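Local coordinates for uncharacterized protein (Bacteroides caccae, PDB 4R4K) that is of unknown function but adopts a cystatin-like fold of the NTF2 clan and holds polyethylene glycol fragments in the crystal, at residues E46-F51 against Y126-P131; E69-E72 against I78-S81; F93-G96 against I102-R105. All coordinates share one frame; numbering follows the deposited sequence. Where two conformers were deposited one is given.

Interaction 1 (E46-F51 against Y126-P131)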
loop_
_atom_site.group_PDB
_atom_site.type_symbol
_atom_site.label_atom_id
_atom_site.label_comp_id
_atom_site.label_asym_id
_atom_site.label_seq_id
_atom_site.Cartn_x
_atom_site.Cartn_y
_atom_site.Cartn_z
ATOM N N GLU A 46 11.806 24.156 -4.060
ATOM C CA GLU A 46 11.142 24.343 -5.366
ATOM C C GLU A 46 11.126 23.081 -6.230
ATOM O O GLU A 46 10.126 22.785 -6.898
ATOM C CB GLU A 46 11.785 25.513 -6.149
ATOM C CG GLU A 46 13.282 25.599 -6.030
ATOM C CD GLU A 46 13.887 26.731 -6.850
ATOM O OE1 GLU A 46 13.235 27.782 -7.007
ATOM O OE2 GLU A 46 15.028 26.566 -7.320
ATOM N N THR A 47 12.223 22.332 -6.229
ATOM C CA THR A 47 12.362 21.204 -7.140
ATOM C C THR A 47 11.723 19.956 -6.583
ATOM O O THR A 47 12.072 19.533 -5.496
ATOM C CB THR A 47 13.847 20.911 -7.422
ATOM O OG1 THR A 47 14.514 22.125 -7.786
ATOM C CG2 THR A 47 13.996 19.892 -8.553
ATOM N N GLU A 48 10.814 19.343 -7.333
ATOM C CA GLU A 48 10.286 18.042 -6.926
ATOM C C GLU A 48 11.224 16.954 -7.418
ATOM O O GLU A 48 11.721 17.009 -8.546
ATOM C CB GLU A 48 8.893 17.818 -7.472
ATOM C CG GLU A 48 7.843 18.709 -6.826
ATOM C CD GLU A 48 6.441 18.422 -7.329
ATOM O OE1 GLU A 48 6.276 18.124 -8.527
ATOM O OE2 GLU A 48 5.499 18.475 -6.522
ATOM N N LYS A 49 11.499 15.987 -6.556
ATOM C CA LYS A 49 12.414 14.925 -6.893
ATOM C C LYS A 49 11.611 13.638 -6.788
ATOM O O LYS A 49 10.865 13.453 -5.831
ATOM C CB LYS A 49 13.596 14.907 -5.934
ATOM C CG LYS A 49 14.649 15.968 -6.238
ATOM N N THR A 50 11.752 12.789 -7.798
ATOM C CA THR A 50 11.077 11.507 -7.795
ATOM C C THR A 50 12.076 10.412 -7.528
ATOM O O THR A 50 13.271 10.506 -7.857
ATOM C CB THR A 50 10.293 11.178 -9.090
ATOM O OG1 THR A 50 11.195 11.074 -10.189
ATOM C CG2 THR A 50 9.226 12.217 -9.385
ATOM N N PHE A 51 11.575 9.377 -6.881
ATOM C CA PHE A 51 12.340 8.181 -6.633
ATOM C C PHE A 51 11.447 6.996 -7.003
ATOM O O PHE A 51 10.294 6.956 -6.596
ATOM C CB PHE A 51 12.710 8.085 -5.156
ATOM C CG PHE A 51 13.484 9.260 -4.644
ATOM C CD1 PHE A 51 12.852 10.447 -4.254
ATOM C CD2 PHE A 51 14.860 9.196 -4.570
ATOM C CE1 PHE A 51 13.605 11.534 -3.808
ATOM C CE2 PHE A 51 15.611 10.282 -4.134
ATOM C CZ PHE A 51 14.983 11.446 -3.741
ATOM N N TYR A 126 5.884 7.512 2.851
ATOM C CA TYR A 126 6.589 8.364 1.939
ATOM C C TYR A 126 5.728 9.543 1.473
ATOM O O TYR A 126 5.698 9.901 0.295
ATOM C CB TYR A 126 7.077 7.562 0.751
ATOM C CG TYR A 126 7.846 6.308 1.119
ATOM C CD1 TYR A 126 9.006 6.380 1.848
ATOM C CD2 TYR A 126 7.396 5.059 0.740
ATOM C CE1 TYR A 126 9.696 5.235 2.180
ATOM C CE2 TYR A 126 8.073 3.898 1.070
ATOM C CZ TYR A 126 9.216 3.988 1.794
ATOM O OH TYR A 126 9.909 2.854 2.101
ATOM N N GLY A 127 5.068 10.189 2.425
ATOM C CA GLY A 127 4.206 11.328 2.138
ATOM C C GLY A 127 4.942 12.518 1.571
ATOM O O GLY A 127 6.180 12.654 1.660
ATOM N N TYR A 128 4.168 13.424 0.994
ATOM C CA TYR A 128 4.755 14.609 0.418
ATOM C C TYR A 128 5.338 15.451 1.555
ATOM O O TYR A 128 6.196 16.253 1.307
ATOM C CB TYR A 128 3.742 15.433 -0.353
ATOM C CG TYR A 128 4.406 16.493 -1.196
ATOM C CD1 TYR A 128 4.960 16.169 -2.435
ATOM C CD2 TYR A 128 4.505 17.798 -0.755
ATOM C CE1 TYR A 128 5.572 17.123 -3.220
ATOM C CE2 TYR A 128 5.119 18.759 -1.529
ATOM C CZ TYR A 128 5.647 18.415 -2.759
ATOM O OH TYR A 128 6.261 19.370 -3.529
ATOM N N ASP A 129 4.878 15.245 2.809
ATOM C CA ASP A 129 5.435 15.986 3.967
ATOM C C ASP A 129 6.760 15.450 4.498
ATOM O O ASP A 129 7.292 15.975 5.478
ATOM C CB ASP A 129 4.523 16.018 5.195
ATOM C CG ASP A 129 3.283 16.853 5.005
ATOM O OD1 ASP A 129 3.263 17.709 4.089
ATOM O OD2 ASP A 129 2.344 16.662 5.816
ATOM N N LEU A 130 7.262 14.376 3.909
ATOM C CA LEU A 130 8.553 13.858 4.325
ATOM C C LEU A 130 9.742 14.633 3.757
ATOM O O LEU A 130 9.882 14.759 2.532
ATOM C CB LEU A 130 8.685 12.403 3.910
ATOM C CG LEU A 130 9.929 11.622 4.353
ATOM C CD1 LEU A 130 9.872 11.421 5.857
ATOM C CD2 LEU A 130 9.984 10.290 3.628
ATOM N N PRO A 131 10.626 15.137 4.645
ATOM C CA PRO A 131 11.830 15.789 4.130
ATOM C C PRO A 131 12.682 14.797 3.366
ATOM O O PRO A 131 12.850 13.659 3.794
ATOM C CB PRO A 131 12.549 16.259 5.396
ATOM C CG PRO A 131 11.485 16.374 6.419
ATOM C CD PRO A 131 10.515 15.277 6.107
#
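Glu48, on strand 48-51, and Tyr128, in the loop leading to helix 135-152, are brought together with their backbones well separated, CA of Glu48 lying 9.8 Å from CA of Tyr128. Tyr128 sits inside a type I beta turn from Gly127 to Leu130, closed by a 3.0 Å bond from Leu130 N to Gly127 O. Two long side chains span the gap and cross at about a right angle. With chi1 of -168°, the Tyr128 ring swings out from the turn and carries its hydroxyl to Glu48, which reaches out with an extended chain beyond CG. OE2 of Glu48 comes within 3.2 Å of OH of Tyr128 and within 3.6 Å of its CE1, and CG of Glu48 lies 3.7 Å from the same hydroxyl. The carboxylate and ring planes are 66° apart. Strand 48-51 pairs with strand 38-41, Lys49 bonding to Leu40 through the backbone, and Tyr128 also touches Leu41. Little area is buried at this exposed spot: the touch is confined to the carboxylate end of one side chain and the phenol end of the other, and it holds for one of the two conformers in which Tyr128 is modelled.

Interaction 2 (E69-E72 against I78-S81). With PEU (2,5,8,11,14,17,20,23,26,29,32,35,38,41,44,47,50,53,56,59,62,65,68,71,74,77,80-heptacosaoxadooctacontan-82-ol), chain I.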
loop_
_atom_site.group_PDB
_atom_site.type_symbol
_atom_site.label_atom_id
_atom_site.label_comp_id
_atom_site.label_asym_id
_atom_site.label_seq_id
_atom_site.Cartn_x
_atom_site.Cartn_y
_atom_site.Cartn_z
ATOM N N GLU A 69 -13.310 -0.850 7.330
ATOM C CA GLU A 69 -13.876 -0.527 8.610
ATOM C C GLU A 69 -13.846 0.971 8.877
ATOM O O GLU A 69 -13.219 1.751 8.180
ATOM C CB GLU A 69 -13.129 -1.274 9.711
ATOM C CG GLU A 69 -11.716 -0.806 9.934
ATOM C CD GLU A 69 -10.857 -1.770 10.737
ATOM O OE1 GLU A 69 -11.319 -2.864 11.110
ATOM O OE2 GLU A 69 -9.710 -1.380 11.036
ATOM N N ARG A 70 -14.559 1.336 9.923
ATOM C CA ARG A 70 -14.654 2.691 10.367
ATOM C C ARG A 70 -14.318 2.688 11.852
ATOM O O ARG A 70 -14.987 1.996 12.641
ATOM C CB ARG A 70 -16.066 3.206 10.100
ATOM C CG ARG A 70 -16.303 4.635 10.513
ATOM C CD ARG A 70 -17.741 5.004 10.177
ATOM N NE ARG A 70 -18.243 6.030 11.078
ATOM C CZ ARG A 70 -18.213 7.320 10.792
ATOM N NH1 ARG A 70 -17.725 7.737 9.626
ATOM N NH2 ARG A 70 -18.674 8.207 11.659
ATOM N N ILE A 71 -13.278 3.447 12.216
ATOM C CA ILE A 71 -12.776 3.481 13.567
ATOM C C ILE A 71 -13.081 4.851 14.142
ATOM O O ILE A 71 -12.567 5.853 13.645
ATOM C CB ILE A 71 -11.254 3.210 13.628
ATOM C CG1 ILE A 71 -10.894 1.882 12.966
ATOM C CG2 ILE A 71 -10.775 3.191 15.069
ATOM C CD1 ILE A 71 -9.411 1.716 12.695
ATOM N N GLU A 72 -13.912 4.880 15.186
ATOM C CA GLU A 72 -14.254 6.109 15.891
ATOM C C GLU A 72 -13.426 6.153 17.153
ATOM O O GLU A 72 -13.633 5.335 18.046
ATOM C CB GLU A 72 -15.769 6.120 16.250
ATOM C CG GLU A 72 -16.673 6.438 15.072
ATOM C CD GLU A 72 -18.153 6.222 15.365
ATOM O OE1 GLU A 72 -18.496 5.229 16.067
ATOM O OE2 GLU A 72 -18.972 7.033 14.862
ATOM N N ILE A 78 -11.887 9.958 13.187
ATOM C CA ILE A 78 -12.568 8.824 12.569
ATOM C C ILE A 78 -11.715 8.360 11.411
ATOM O O ILE A 78 -11.488 9.111 10.453
ATOM C CB ILE A 78 -13.976 9.203 12.072
ATOM C CG1 ILE A 78 -14.821 9.716 13.241
ATOM C CG2 ILE A 78 -14.637 8.021 11.393
ATOM C CD1 ILE A 78 -16.204 10.190 12.865
ATOM N N TYR A 79 -11.217 7.140 11.510
ATOM C CA TYR A 79 -10.336 6.565 10.492
ATOM C C TYR A 79 -11.178 5.580 9.648
ATOM O O TYR A 79 -11.925 4.752 10.185
ATOM C CB TYR A 79 -9.174 5.872 11.161
ATOM C CG TYR A 79 -8.038 5.535 10.208
ATOM C CD1 TYR A 79 -7.073 6.490 9.888
ATOM C CD2 TYR A 79 -7.936 4.285 9.604
ATOM C CE1 TYR A 79 -6.042 6.221 8.989
ATOM C CE2 TYR A 79 -6.892 4.005 8.724
ATOM C CZ TYR A 79 -5.950 4.973 8.428
ATOM O OH TYR A 79 -4.904 4.708 7.567
ATOM N N VAL A 80 -11.134 5.718 8.329
ATOM C CA VAL A 80 -11.990 4.941 7.456
ATOM C C VAL A 80 -11.118 4.249 6.419
ATOM O O VAL A 80 -10.256 4.890 5.828
ATOM C CB VAL A 80 -13.018 5.858 6.725
ATOM C CG1 VAL A 80 -13.856 5.079 5.720
ATOM C CG2 VAL A 80 -13.919 6.570 7.731
ATOM N N SER A 81 -11.370 2.966 6.222
ATOM C CA SER A 81 -10.711 2.167 5.200
ATOM C C SER A 81 -11.783 1.470 4.394
ATOM O O SER A 81 -12.774 0.946 4.931
ATOM C CB SER A 81 -9.740 1.162 5.806
ATOM O OG SER A 81 -10.433 0.332 6.757
HETATM O OCY PEU I . -3.227 4.980 11.785
HETATM C CCZ PEU I . -4.270 5.366 12.686
HETATM C CDA PEU I . -5.323 4.267 12.824
HETATM O ODB PEU I . -4.767 3.019 12.414
HETATM C CDC PEU I . -5.702 1.944 12.338
HETATM C CDD PEU I . -5.462 1.182 11.034
HETATM O ODE PEU I . -5.135 -0.183 11.305
HETATM O O HOH W 1 -8.352 0.752 9.177
HETATM O O HOH W 2 -10.491 2.127 9.109
#
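Strands 69-72 and 78-81 form an antiparallel beta hairpin at one margin of the five-stranded sheet, their axes 4.7 Å apart, with Ile71 facing Tyr79 and Glu69 facing Ser81 as hydrogen-bonded pairs. Ile71 N gives a straight bond of 2.8 Å to Tyr79 O, and Ser81 N reaches Glu69 O at 3.0 Å. Water 1 donates to both Glu69 OE2 and Ser81 OG; the serine hydroxyl also bonds to Lys67 O. On the face shared by Arg70 and Ile78, CG2 of Ile78 lies over one face of the guanidinium, 3.6 Å from Arg70 NH1; in the conformer given, NH1 forms a salt bridge with Glu98, and NH2 a weak one with Glu72. On the opposite face CB of Ile71 packs on CB of Tyr79 at 4.2 Å. The Tyr79 ring leads away from strand 69-72, a glycol carbon, CDA, over its centre, and CD1 of Ile71 meets CDC of the same glycol at 3.7 Å. Tyr79 OH bonds to Asp103. A leucine in place of Tyr79 would probably strip the glycol of its flat aromatic support and leave the Asp103 carboxylate without its phenol partner. Such an edge hairpin belongs to the antiparallel sheet of the cystatin-like fold, here lining a glycol site with Tyr97.

Interaction 3 (F93-G96 against I102-R105). With ACT (acetate ion), chain G.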
loop_
_atom_site.group_PDB
_atom_site.type_symbol
_atom_site.label_atom_id
_atom_site.label_comp_id
_atom_site.label_asym_id
_atom_site.label_seq_id
_atom_site.Cartn_x
_atom_site.Cartn_y
_atom_site.Cartn_z
ATOM N N PHE A 93 -8.147 0.250 -2.839
ATOM C CA PHE A 93 -8.361 0.329 -1.407
ATOM C C PHE A 93 -7.747 1.647 -0.915
ATOM O O PHE A 93 -6.622 1.992 -1.282
ATOM C CB PHE A 93 -7.698 -0.852 -0.730
ATOM C CG PHE A 93 -7.897 -0.904 0.758
ATOM C CD1 PHE A 93 -9.067 -1.436 1.308
ATOM C CD2 PHE A 93 -6.899 -0.449 1.617
ATOM C CE1 PHE A 93 -9.225 -1.506 2.684
ATOM C CE2 PHE A 93 -7.052 -0.533 2.980
ATOM C CZ PHE A 93 -8.207 -1.077 3.514
ATOM N N GLU A 94 -8.502 2.378 -0.115
ATOM C CA GLU A 94 -8.084 3.661 0.428
ATOM C C GLU A 94 -8.347 3.715 1.921
ATOM O O GLU A 94 -9.364 3.213 2.382
ATOM C CB GLU A 94 -8.801 4.802 -0.292
ATOM C CG GLU A 94 -8.055 5.188 -1.532
ATOM C CD GLU A 94 -8.732 6.242 -2.378
ATOM O OE1 GLU A 94 -9.532 7.054 -1.851
ATOM O OE2 GLU A 94 -8.412 6.274 -3.580
ATOM N N ALA A 95 -7.397 4.295 2.669
ATOM C CA ALA A 95 -7.554 4.461 4.096
ATOM C C ALA A 95 -7.015 5.813 4.546
ATOM O O ALA A 95 -6.053 6.351 3.964
ATOM C CB ALA A 95 -6.867 3.343 4.848
ATOM N N GLY A 96 -7.659 6.381 5.565
ATOM C CA GLY A 96 -7.233 7.648 6.122
ATOM C C GLY A 96 -8.251 8.203 7.102
ATOM O O GLY A 96 -9.369 7.653 7.227
ATOM N N ILE A 102 -5.904 11.064 2.402
ATOM C CA ILE A 102 -5.723 9.626 2.654
ATOM C C ILE A 102 -4.271 9.356 2.976
ATOM O O ILE A 102 -3.377 10.115 2.558
ATOM C CB ILE A 102 -6.128 8.763 1.456
ATOM C CG1 ILE A 102 -5.231 9.070 0.251
ATOM C CG2 ILE A 102 -7.609 8.939 1.154
ATOM C CD1 ILE A 102 -5.293 8.021 -0.823
ATOM N N ASP A 103 -4.022 8.327 3.771
ATOM C CA ASP A 103 -2.642 7.896 4.037
ATOM C C ASP A 103 -2.260 6.552 3.409
ATOM O O ASP A 103 -1.136 6.122 3.533
ATOM C CB ASP A 103 -2.318 7.931 5.526
ATOM C CG ASP A 103 -3.211 7.072 6.344
ATOM O OD1 ASP A 103 -3.763 6.057 5.856
ATOM O OD2 ASP A 103 -3.355 7.452 7.530
ATOM N N LEU A 104 -3.193 5.892 2.727
ATOM C CA LEU A 104 -2.901 4.656 1.987
ATOM C C LEU A 104 -3.858 4.525 0.811
ATOM O O LEU A 104 -5.060 4.687 0.982
ATOM C CB LEU A 104 -3.004 3.397 2.885
ATOM C CG LEU A 104 -2.755 2.013 2.248
ATOM C CD1 LEU A 104 -1.316 1.846 1.822
ATOM C CD2 LEU A 104 -3.124 0.856 3.178
ATOM N N ARG A 105 -3.323 4.219 -0.369
ATOM C CA ARG A 105 -4.117 3.827 -1.512
ATOM C C ARG A 105 -3.360 2.687 -2.169
ATOM O O ARG A 105 -2.175 2.827 -2.460
ATOM C CB ARG A 105 -4.317 4.987 -2.491
ATOM C CG ARG A 105 -5.132 4.743 -3.756
ATOM C CD ARG A 105 -4.922 5.854 -4.752
ATOM N NE ARG A 105 -5.818 5.696 -5.896
ATOM C CZ ARG A 105 -5.540 4.978 -6.980
ATOM N NH1 ARG A 105 -4.392 4.314 -7.088
ATOM N NH2 ARG A 105 -6.426 4.923 -7.969
HETATM C C ACT G . -8.383 8.116 -7.061
HETATM O O ACT G . -8.092 8.897 -7.987
HETATM O OXT ACT G . -8.723 6.934 -7.285
HETATM C CH3 ACT G . -8.316 8.616 -5.647
#
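Ala95 faces both Asp103 and Leu104 in a classic beta bulge, set in the hairpin of strands 90-97 and 104-110. The carbonyl oxygen of Ala95 accepts two bonds, one from Leu104 N and one from Asp103 N, the latter 2.8 Å long and in the carbonyl plane. Ala95 N returns a bond of 2.9 Å to Leu104 O. CG of Asp103, set between its backbone nitrogen and carbonyl carbon (chi1 59°), brings OD1 to 3.0 Å from Ala95 O; these are two acceptors, and OD1 has its bond with Tyr79 OH on the neighbouring strand. Close by, Gly96 packs so tightly against Ile102 that a beta carbon would clash there. On the face of Ala95 and Leu104, CB meets CB, and CD2 of Leu104 approaches the edge of the Phe93 ring, 4.2 Å from CE2; Phe83 meets that ring edge-to-face. On the face of Glu94 and Arg105, the two side chains run side by side, pointing the same way, and CD1 of Ile102 touches CG of Glu94. Glu94 OE2 forms a salt bridge with Arg105 NE, 3.5 Å away. An acetate, probably from the crystallisation liquor, lies at the guanidinium edge, where Arg105 NH2 donates to its OXT at 3.1 Å.

Overall arrangement
Interactions 2 and 3 are two hairpins of one antiparallel sheet, in series along the chain, meeting where strands 78-87 and 90-97 run side by side: Val80 pairs with Gly96 through the backbone, and Ser81 packs on Phe93. Interaction 3 lies nearer the middle of the chain, about 8 Å from its centre, whereas interaction 2 sits at the sheet margin, about 17 Å out. Both rest chiefly on backbone bonds; charged side chains occur on both faces in interaction 2, while in interaction 3 the Glu94-Arg105 pair lies on the face away from Ala95 and Leu104. Interaction 1, about 18 Å out, encloses both along the chain but touches neither; it joins a separate two-stranded sheet to a loop through two exposed side chains alone.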